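Local atomic coordinates of MobA-like NTP transferase domain-containing protein (Thermus thermophilus, PDB entry 2DPW), a protein that is of unknown function but probably acts as a MobA-like nucleotidyltransferase. Residues Y116-E122 and T142-L148; A136-E140 and G191-E197. All coordinates share one frame; numbering follows the deposited sequence.

In the fold
Contact 1 and contact 2 have centres about 13 Å apart and share one mixed sheet. In contact 1, strand 114-120 pairs with strand 141-145. That strand also pairs with strand 136-138, which lies whole within segment 136-140 of contact 2, and Ala136 N and Phe143 O probably share a hydrogen bond. Ile118 packs on Leu195, a second link. Along the chain the segments alternate: 116-122, 136-140, 142-148, 191-197. Contact 1 lies about 10 Å from the centre of the chain, contact 2 about 21 Å out, at the surface. Contact 1 joins two strands of the sheet and the start of helix 121-127; contact 2 fastens the neighbouring strand 136-138 to the start of helix 195-206.

Contact 1 (Y116-E122 and T142-L148); sequences YPIVPKE and TFTGGNL
Ile118 sets CG1 between its backbone N and carbonyl carbon (chi1 54°), and Phe143 turns CG anti to its carbonyl carbon (chi1 -45°). These torsions lay Ile118 CD1 over one face of the Phe143 ring, 4.1 Å from its centroid, a CH-pi contact offset toward the rim. Pro120 meets the same ring obliquely, with CG 3.6 Å from Phe143 CE2. Val214 of strand 210-214 touches both Pro120 and Phe143.

The two strands run antiparallel. Val119 and Thr144 form a hydrogen-bonded pair: Val119 N gives to Thr144 O at 2.9 Å, and Thr144 N returns a bond to Val119 O. Their side chains point to the other side of the sheet from Ile118, Pro120 and Phe143. There Thr144 OG1 bonds to Thr134 O. At one end Gly146 N gives to Pro117 O at 2.9 Å. At the other, Lys121 N gives to Thr142 O at 2.8 Å, a fairly straight bond (164°).

Tyr116 turns its ring edge to the turn after strand 141-145. Leu148 O lies near the ring plane, 3.2 Å from Tyr116 CD1. Gly146 O also lies at this edge and takes a bond from the hydroxyl, whose placement is doubtful. An alanine here removes the ring, and would probably leave a gap beside the Gly146 and Leu148 carbonyls and the turn freer to move.

Pro120 stands at the N-cap of helix 121-127, which makes Lys121 N a first-turn N-H. The neighbouring strand thus supplies its acceptor, through Thr142 O, and joins the helix start to the sheet.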
loop_
_atom_site.group_PDB
_atom_site.type_symbol
_atom_site.label_atom_id
_atom_site.label_comp_id
_atom_site.label_asym_id
_atom_site.label_seq_id
_atom_site.Cartn_x
_atom_site.Cartn_y
_atom_site.Cartn_z
ATOM N N TYR A 116 -6.144 -3.978 5.179
ATOM C CA TYR A 116 -5.878 -3.380 3.884
ATOM C C TYR A 116 -6.974 -2.468 3.381
ATOM O O TYR A 116 -8.034 -2.925 2.967
ATOM C CB TYR A 116 -5.658 -4.466 2.857
ATOM C CG TYR A 116 -5.345 -3.922 1.500
ATOM C CD1 TYR A 116 -4.404 -2.913 1.350
ATOM C CD2 TYR A 116 -5.943 -4.449 0.364
ATOM C CE1 TYR A 116 -4.055 -2.445 0.106
ATOM C CE2 TYR A 116 -5.603 -3.995 -0.890
ATOM C CZ TYR A 116 -4.658 -2.993 -1.013
ATOM O OH TYR A 116 -4.303 -2.534 -2.252
ATOM N N PRO A 117 -6.722 -1.155 3.399
ATOM C CA PRO A 117 -7.715 -0.178 2.935
ATOM C C PRO A 117 -8.051 -0.281 1.444
ATOM O O PRO A 117 -7.160 -0.329 0.597
ATOM C CB PRO A 117 -7.098 1.182 3.295
ATOM C CG PRO A 117 -5.810 0.925 3.954
ATOM C CD PRO A 117 -5.559 -0.538 4.061
ATOM N N ILE A 118 -9.341 -0.310 1.133
ATOM C CA ILE A 118 -9.784 -0.371 -0.264
ATOM C C ILE A 118 -10.716 0.800 -0.554
ATOM O O ILE A 118 -11.472 1.225 0.316
ATOM C CB ILE A 118 -10.535 -1.693 -0.602
ATOM C CG1 ILE A 118 -11.689 -1.893 0.377
ATOM C CG2 ILE A 118 -9.574 -2.876 -0.591
ATOM C CD1 ILE A 118 -12.529 -3.125 0.084
ATOM N N VAL A 119 -10.657 1.309 -1.781
ATOM C CA VAL A 119 -11.486 2.441 -2.193
ATOM C C VAL A 119 -12.602 2.090 -3.193
ATOM O O VAL A 119 -12.390 1.338 -4.158
ATOM C CB VAL A 119 -10.625 3.550 -2.838
ATOM C CG1 VAL A 119 -11.465 4.779 -3.076
ATOM C CG2 VAL A 119 -9.445 3.879 -1.958
ATOM N N PRO A 120 -13.810 2.640 -2.976
ATOM C CA PRO A 120 -14.958 2.391 -3.862
ATOM C C PRO A 120 -14.850 3.159 -5.182
ATOM O O PRO A 120 -14.421 4.314 -5.198
ATOM C CB PRO A 120 -16.149 2.871 -3.034
ATOM C CG PRO A 120 -15.661 2.758 -1.606
ATOM C CD PRO A 120 -14.252 3.268 -1.719
ATOM N N LYS A 121 -15.225 2.516 -6.282
ATOM C CA LYS A 121 -15.189 3.157 -7.592
ATOM C C LYS A 121 -15.859 4.521 -7.432
ATOM O O LYS A 121 -15.353 5.553 -7.887
ATOM C CB LYS A 121 -15.973 2.307 -8.603
ATOM C CG LYS A 121 -15.953 2.798 -10.050
ATOM C CD LYS A 121 -16.746 1.846 -10.945
ATOM C CE LYS A 121 -16.280 1.891 -12.403
ATOM N NZ LYS A 121 -16.975 0.866 -13.244
ATOM N N GLU A 122 -16.996 4.497 -6.744
ATOM C CA GLU A 122 -17.817 5.673 -6.481
ATOM C C GLU A 122 -17.056 6.949 -6.088
ATOM O O GLU A 122 -17.379 8.039 -6.559
ATOM C CB GLU A 122 -18.842 5.330 -5.389
ATOM C CG GLU A 122 -19.839 4.212 -5.742
ATOM C CD GLU A 122 -19.179 2.863 -6.033
ATOM O OE1 GLU A 122 -18.338 2.415 -5.220
ATOM O OE2 GLU A 122 -19.511 2.243 -7.071
ATOM N N THR A 142 -17.893 -2.088 -5.580
ATOM C CA THR A 142 -16.803 -2.151 -6.539
ATOM C C THR A 142 -15.651 -1.338 -5.966
ATOM O O THR A 142 -15.790 -0.146 -5.693
ATOM C CB THR A 142 -17.221 -1.582 -7.885
ATOM O OG1 THR A 142 -18.299 -2.366 -8.407
ATOM C CG2 THR A 142 -16.052 -1.618 -8.853
ATOM N N PHE A 143 -14.513 -1.997 -5.785
ATOM C CA PHE A 143 -13.363 -1.350 -5.197
ATOM C C PHE A 143 -12.058 -1.593 -5.899
ATOM O O PHE A 143 -11.950 -2.376 -6.841
ATOM C CB PHE A 143 -13.203 -1.843 -3.765
ATOM C CG PHE A 143 -14.488 -1.886 -2.998
ATOM C CD1 PHE A 143 -15.337 -2.989 -3.079
ATOM C CD2 PHE A 143 -14.850 -0.815 -2.189
ATOM C CE1 PHE A 143 -16.523 -3.020 -2.369
ATOM C CE2 PHE A 143 -16.037 -0.838 -1.473
ATOM C CZ PHE A 143 -16.871 -1.945 -1.562
ATOM N N THR A 144 -11.052 -0.906 -5.395
ATOM C CA THR A 144 -9.707 -1.087 -5.869
ATOM C C THR A 144 -8.892 -1.032 -4.603
ATOM O O THR A 144 -9.374 -0.507 -3.578
ATOM C CB THR A 144 -9.274 0.017 -6.832
ATOM O OG1 THR A 144 -7.979 -0.307 -7.353
ATOM C CG2 THR A 144 -9.232 1.361 -6.140
ATOM N N GLY A 145 -7.685 -1.594 -4.677
ATOM C CA GLY A 145 -6.792 -1.635 -3.531
ATOM C C GLY A 145 -5.917 -0.461 -3.223
ATOM O O GLY A 145 -5.489 0.212 -4.155
ATOM N N GLY A 146 -5.752 -0.096 -1.954
ATOM C CA GLY A 146 -4.910 1.063 -1.685
ATOM C C GLY A 146 -3.430 0.779 -1.838
ATOM O O GLY A 146 -3.035 -0.285 -2.305
ATOM N N ASN A 147 -2.618 1.755 -1.469
ATOM C CA ASN A 147 -1.197 1.620 -1.556
ATOM C C ASN A 147 -0.694 1.733 -0.130
ATOM O O ASN A 147 0.447 2.104 0.127
ATOM C CB ASN A 147 -0.657 2.752 -2.412
ATOM C CG ASN A 147 -0.908 2.550 -3.932
ATOM O OD1 ASN A 147 -0.415 1.598 -4.525
ATOM N ND2 ASN A 147 -1.659 3.465 -4.552
ATOM N N LEU A 148 -1.604 1.461 0.794
ATOM C CA LEU A 148 -1.329 1.501 2.220
ATOM C C LEU A 148 -1.636 0.138 2.788
ATOM O O LEU A 148 -2.532 -0.554 2.310
ATOM C CB LEU A 148 -2.228 2.521 2.929
ATOM C CG LEU A 148 -2.166 4.026 2.644
ATOM C CD1 LEU A 148 -3.156 4.689 3.583
ATOM C CD2 LEU A 148 -0.760 4.612 2.854
#

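Contact 2 (A136-E140 and G191-E197); sequences ARLRE and GRLSLAE
Arg139 lays its guanidinium over Ser194, whose CB stands 3.8 Å from the group's plane, toward its rim. Arg139 NH2 then forms a salt bridge with Glu197 OE1 at 3.3 Å. The two flat groups stand nearly at right angles, 79° apart. Arg139 N adds a backbone bond to Leu193 O at 2.8 Å.

Glu197 OE1 has a second task. It accepts from Ser194 N through its anti lone pair, while Ser194 OG accepts weakly from Glu197 N. This is a capping box at the start of helix 195-206. The arginine charge probably steadies the carboxylate there.

Glu140 bends at chi2 (92°) and brings its carboxylate to the same helix end. Leu195 N gives to Glu140 OE1 at 2.8 Å, meeting it on the syn side but 31° out of the carboxylate plane. The negative group is likely to suit this N-terminal helix end.

Leu138 CD1 packs on Leu195 CD1 at 3.6 Å. Leu138 also touches Val198 of helix 195-206 and Phe143 of strand 141-145, while Leu193 packs on Val184 and Leu188 of helix 182-190. The edge of the sheet is thereby fixed to the link between these two helices.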
loop_
_atom_site.group_PDB
_atom_site.type_symbol
_atom_site.label_atom_id
_atom_site.label_comp_id
_atom_site.label_asym_id
_atom_site.label_seq_id
_atom_site.Cartn_x
_atom_site.Cartn_y
_atom_site.Cartn_z
ATOM N N ALA A 136 -12.662 -4.555 -8.700
ATOM C CA ALA A 136 -13.190 -5.872 -8.414
ATOM C C ALA A 136 -14.608 -5.698 -7.874
ATOM O O ALA A 136 -14.836 -4.943 -6.926
ATOM C CB ALA A 136 -12.325 -6.561 -7.404
ATOM N N ARG A 137 -15.560 -6.392 -8.486
ATOM C CA ARG A 137 -16.955 -6.289 -8.083
ATOM C C ARG A 137 -17.315 -7.269 -6.969
ATOM O O ARG A 137 -17.249 -8.483 -7.147
ATOM C CB ARG A 137 -17.866 -6.527 -9.296
ATOM C CG ARG A 137 -17.584 -5.616 -10.487
ATOM C CD ARG A 137 -18.464 -5.946 -11.697
ATOM N NE ARG A 137 -19.875 -5.594 -11.505
ATOM C CZ ARG A 137 -20.865 -6.475 -11.357
ATOM N NH1 ARG A 137 -20.611 -7.779 -11.374
ATOM N NH2 ARG A 137 -22.113 -6.050 -11.191
ATOM N N LEU A 138 -17.693 -6.727 -5.818
ATOM C CA LEU A 138 -18.084 -7.538 -4.669
ATOM C C LEU A 138 -19.541 -7.269 -4.371
ATOM O O LEU A 138 -20.060 -6.206 -4.695
ATOM C CB LEU A 138 -17.261 -7.168 -3.435
ATOM C CG LEU A 138 -15.753 -7.364 -3.516
ATOM C CD1 LEU A 138 -15.135 -7.008 -2.175
ATOM C CD2 LEU A 138 -15.442 -8.805 -3.887
ATOM N N ARG A 139 -20.205 -8.225 -3.740
ATOM C CA ARG A 139 -21.603 -8.022 -3.413
ATOM C C ARG A 139 -21.785 -6.687 -2.713
ATOM O O ARG A 139 -22.807 -6.028 -2.873
ATOM C CB ARG A 139 -22.118 -9.144 -2.516
ATOM C CG ARG A 139 -22.391 -10.429 -3.255
ATOM C CD ARG A 139 -23.085 -11.403 -2.345
ATOM N NE ARG A 139 -22.391 -12.684 -2.314
ATOM C CZ ARG A 139 -22.722 -13.691 -1.511
ATOM N NH1 ARG A 139 -23.742 -13.568 -0.669
ATOM N NH2 ARG A 139 -22.032 -14.822 -1.552
ATOM N N GLU A 140 -20.780 -6.280 -1.952
ATOM C CA GLU A 140 -20.860 -5.032 -1.221
ATOM C C GLU A 140 -20.470 -3.813 -2.062
ATOM O O GLU A 140 -20.612 -2.673 -1.614
ATOM C CB GLU A 140 -20.002 -5.126 0.048
ATOM C CG GLU A 140 -20.469 -6.215 1.032
ATOM C CD GLU A 140 -19.786 -7.578 0.839
ATOM O OE1 GLU A 140 -19.497 -7.963 -0.323
ATOM O OE2 GLU A 140 -19.552 -8.274 1.863
ATOM N N GLY A 191 -18.415 -11.096 -9.548
ATOM C CA GLY A 191 -19.002 -10.140 -8.625
ATOM C C GLY A 191 -19.837 -10.960 -7.675
ATOM O O GLY A 191 -20.412 -10.479 -6.696
ATOM N N ARG A 192 -19.881 -12.243 -7.995
ATOM C CA ARG A 192 -20.632 -13.238 -7.255
ATOM C C ARG A 192 -20.049 -13.475 -5.853
ATOM O O ARG A 192 -20.601 -14.230 -5.045
ATOM C CB ARG A 192 -20.619 -14.518 -8.089
ATOM C CG ARG A 192 -21.271 -15.699 -7.455
ATOM C CD ARG A 192 -22.777 -15.562 -7.414
ATOM N NE ARG A 192 -23.435 -16.685 -6.740
ATOM C CZ ARG A 192 -22.873 -17.840 -6.372
ATOM N NH1 ARG A 192 -23.628 -18.757 -5.771
ATOM N NH2 ARG A 192 -21.586 -18.091 -6.585
ATOM N N LEU A 193 -18.943 -12.798 -5.569
ATOM C CA LEU A 193 -18.250 -12.941 -4.302
ATOM C C LEU A 193 -18.470 -11.768 -3.338
ATOM O O LEU A 193 -18.810 -10.646 -3.741
ATOM C CB LEU A 193 -16.758 -13.112 -4.586
ATOM C CG LEU A 193 -15.800 -13.347 -3.414
ATOM C CD1 LEU A 193 -16.052 -14.707 -2.783
ATOM C CD2 LEU A 193 -14.359 -13.260 -3.895
ATOM N N SER A 194 -18.263 -12.034 -2.053
ATOM C CA SER A 194 -18.434 -10.995 -1.043
ATOM C C SER A 194 -17.178 -10.670 -0.237
ATOM O O SER A 194 -16.240 -11.461 -0.135
ATOM C CB SER A 194 -19.545 -11.363 -0.067
ATOM O OG SER A 194 -19.027 -12.134 1.001
ATOM N N LEU A 195 -17.205 -9.498 0.380
ATOM C CA LEU A 195 -16.089 -9.005 1.165
ATOM C C LEU A 195 -15.635 -9.913 2.316
ATOM O O LEU A 195 -14.433 -10.133 2.499
ATOM C CB LEU A 195 -16.434 -7.607 1.680
ATOM C CG LEU A 195 -15.323 -6.699 2.196
ATOM C CD1 LEU A 195 -14.143 -6.689 1.233
ATOM C CD2 LEU A 195 -15.893 -5.309 2.363
ATOM N N ALA A 196 -16.578 -10.443 3.088
ATOM C CA ALA A 196 -16.193 -11.311 4.201
ATOM C C ALA A 196 -15.628 -12.622 3.676
ATOM O O ALA A 196 -14.810 -13.268 4.335
ATOM C CB ALA A 196 -17.376 -11.582 5.102
ATOM N N GLU A 197 -16.073 -13.015 2.485
ATOM C CA GLU A 197 -15.589 -14.244 1.878
ATOM C C GLU A 197 -14.130 -14.024 1.539
ATOM O O GLU A 197 -13.282 -14.880 1.786
ATOM C CB GLU A 197 -16.369 -14.561 0.609
ATOM C CG GLU A 197 -17.799 -14.985 0.850
ATOM C CD GLU A 197 -18.507 -15.371 -0.436
ATOM O OE1 GLU A 197 -18.802 -14.472 -1.262
ATOM O OE2 GLU A 197 -18.757 -16.579 -0.628
#